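Local coordinates for catabolite control protein A (Lactococcus lactis, PDB 2O20) that probably acts as a global transcriptional regulator of carbon catabolite repression and activation, binding cis-regulatory DNA as a member of the LacI family, at residues Q170-L175 with Q203-E208. The protein carries 1 engineered substitution. Sequence-based numbering, arbitrary orientation.
Sequences QSTKKL and QEALLE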
loop_
_atom_site.group_PDB
_atom_site.type_symbol
_atom_site.label_atom_id
_atom_site.label_comp_id
_atom_site.label_asym_id
_atom_site.label_seq_id
_atom_site.Cartn_x
_atom_site.Cartn_y
_atom_site.Cartn_z
ATOM N N GLN D 170 17.791 -18.182 9.402
ATOM C CA GLN D 170 17.561 -17.533 10.712
ATOM C C GLN D 170 16.066 -17.613 11.124
ATOM O O GLN D 170 15.753 -17.839 12.281
ATOM C CB GLN D 170 17.986 -16.068 10.686
ATOM C CG GLN D 170 19.494 -15.841 10.632
ATOM C CD GLN D 170 19.849 -14.435 10.202
ATOM O OE1 GLN D 170 18.988 -13.669 9.770
ATOM N NE2 GLN D 170 21.139 -14.093 10.304
ATOM N N SER D 171 15.156 -17.441 10.161
ATOM C CA SER D 171 13.722 -17.538 10.423
ATOM C C SER D 171 13.317 -18.947 10.898
ATOM O O SER D 171 12.574 -19.120 11.903
ATOM C CB SER D 171 12.921 -17.163 9.147
ATOM O OG SER D 171 13.139 -15.826 8.801
ATOM N N THR D 172 13.771 -19.955 10.159
ATOM C CA THR D 172 13.471 -21.353 10.492
ATOM C C THR D 172 14.065 -21.716 11.869
ATOM O O THR D 172 13.375 -22.290 12.698
ATOM C CB THR D 172 13.970 -22.301 9.388
ATOM O OG1 THR D 172 13.436 -21.871 8.123
ATOM C CG2 THR D 172 13.596 -23.773 9.684
ATOM N N LYS D 173 15.325 -21.334 12.121
ATOM C CA LYS D 173 15.969 -21.591 13.410
ATOM C C LYS D 173 15.255 -20.946 14.596
ATOM O O LYS D 173 15.177 -21.519 15.666
ATOM C CB LYS D 173 17.442 -21.110 13.362
ATOM C CG LYS D 173 18.317 -21.627 14.456
ATOM C CD LYS D 173 19.787 -21.162 14.247
ATOM C CE LYS D 173 20.728 -21.834 15.211
ATOM N NZ LYS D 173 22.130 -21.502 14.842
ATOM N N LYS D 174 14.715 -19.745 14.404
ATOM C CA LYS D 174 13.940 -19.091 15.435
ATOM C C LYS D 174 12.713 -19.925 15.848
ATOM O O LYS D 174 12.377 -20.017 17.027
ATOM C CB LYS D 174 13.506 -17.708 14.935
ATOM C CG LYS D 174 12.742 -16.900 15.941
ATOM C CD LYS D 174 12.642 -15.438 15.531
ATOM C CE LYS D 174 11.665 -14.716 16.389
ATOM N NZ LYS D 174 12.189 -14.519 17.763
ATOM N N LEU D 175 12.046 -20.532 14.878
ATOM C CA LEU D 175 10.866 -21.365 15.166
ATOM C C LEU D 175 11.305 -22.718 15.786
ATOM O O LEU D 175 10.614 -23.285 16.641
ATOM C CB LEU D 175 10.054 -21.598 13.894
ATOM C CG LEU D 175 9.431 -20.331 13.290
ATOM C CD1 LEU D 175 8.852 -20.575 11.911
ATOM C CD2 LEU D 175 8.383 -19.753 14.216
ATOM N N GLN D 203 16.132 -25.810 4.756
ATOM C CA GLN D 203 16.617 -27.177 4.895
ATOM C C GLN D 203 17.853 -27.324 5.777
ATOM O O GLN D 203 17.957 -28.298 6.538
ATOM C CB GLN D 203 16.899 -27.772 3.516
ATOM C CG GLN D 203 15.629 -28.124 2.727
ATOM C CD GLN D 203 15.934 -28.345 1.256
ATOM O OE1 GLN D 203 17.011 -27.963 0.766
ATOM N NE2 GLN D 203 15.007 -28.952 0.546
ATOM N N GLU D 204 18.773 -26.373 5.653
ATOM C CA GLU D 204 19.953 -26.267 6.510
ATOM C C GLU D 204 19.567 -26.172 7.995
ATOM O O GLU D 204 20.125 -26.872 8.831
ATOM C CB GLU D 204 20.717 -25.023 6.080
ATOM C CG GLU D 204 22.049 -24.753 6.753
ATOM C CD GLU D 204 22.759 -23.563 6.123
ATOM O OE1 GLU D 204 23.241 -23.705 4.965
ATOM O OE2 GLU D 204 22.832 -22.486 6.770
ATOM N N ALA D 205 18.592 -25.317 8.317
ATOM C CA ALA D 205 18.104 -25.201 9.696
ATOM C C ALA D 205 17.493 -26.520 10.211
ATOM O O ALA D 205 17.809 -26.954 11.324
ATOM C CB ALA D 205 17.117 -24.040 9.825
ATOM N N LEU D 206 16.644 -27.164 9.411
ATOM C CA LEU D 206 16.003 -28.436 9.814
ATOM C C LEU D 206 17.054 -29.532 10.094
ATOM O O LEU D 206 16.997 -30.208 11.111
ATOM C CB LEU D 206 15.029 -28.940 8.744
ATOM C CG LEU D 206 13.812 -28.037 8.434
ATOM C CD1 LEU D 206 12.866 -28.717 7.462
ATOM C CD2 LEU D 206 13.049 -27.648 9.700
ATOM N N LEU D 207 17.957 -29.711 9.144
ATOM C CA LEU D 207 19.100 -30.641 9.260
ATOM C C LEU D 207 19.924 -30.528 10.548
ATOM O O LEU D 207 20.299 -31.539 11.162
ATOM C CB LEU D 207 20.033 -30.387 8.100
ATOM C CG LEU D 207 19.915 -31.317 6.911
ATOM C CD1 LEU D 207 20.487 -30.666 5.644
ATOM C CD2 LEU D 207 20.714 -32.531 7.249
ATOM N N GLU D 208 20.233 -29.302 10.937
ATOM C CA GLU D 208 21.040 -29.068 12.131
ATOM C C GLU D 208 20.290 -29.399 13.412
ATOM O O GLU D 208 20.919 -29.718 14.423
ATOM C CB GLU D 208 21.548 -27.642 12.175
ATOM C CG GLU D 208 22.604 -27.308 11.129
ATOM C CD GLU D 208 22.916 -25.815 11.118
ATOM O OE1 GLU D 208 22.325 -25.108 11.961
ATOM O OE2 GLU D 208 23.714 -25.352 10.273
#
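Within the periplasmic-binding-protein-like region of this LacI-family regulator, two neighbouring helices packed beside the four-stranded parallel sheet, 164-177 and 193-208, meet through Thr172 and Ala205. Their short segments run in broadly the same direction, with a crossing angle of -35°, and their axes approach to 8.4 Å. That close spacing fits Ala205, whose single methyl lies against Thr172 and comes within 4.0 Å of Lys173 N; the register pairs Lys173 with Ala205, their CA atoms 5.6 Å apart.

Thr172 and Ala205 share the centre of the contact about equally. Thr172 CG2 is anti to the backbone N and meets Ala205 CB at 3.5 Å, while Thr172 CB stands 3.6 Å from the same Ala205 CB. The CG2 methyl also reaches Leu206 CD2 at 3.9 Å, where the two side chains cross at about a right angle. Thr172 OG1 lies beside its own backbone N and bonds to Ala168 O, one turn back, which satisfies the hydroxyl and leaves the methyl for the apolar interface.

No hydrogen bond joins the segments. Toward the solvent-exposed side, Lys173 NZ and Glu208 OE1 remain 4.6 Å apart, yet both bond to Tyr169 OH, which bridges the opposite charges. Leu206 touches Ile211 in the loop after its helix, and Ala205 also meets Tyr169 and Ile176 of helix 164-177. On the inner side, Thr172 rests on Val244 of strand 242-245.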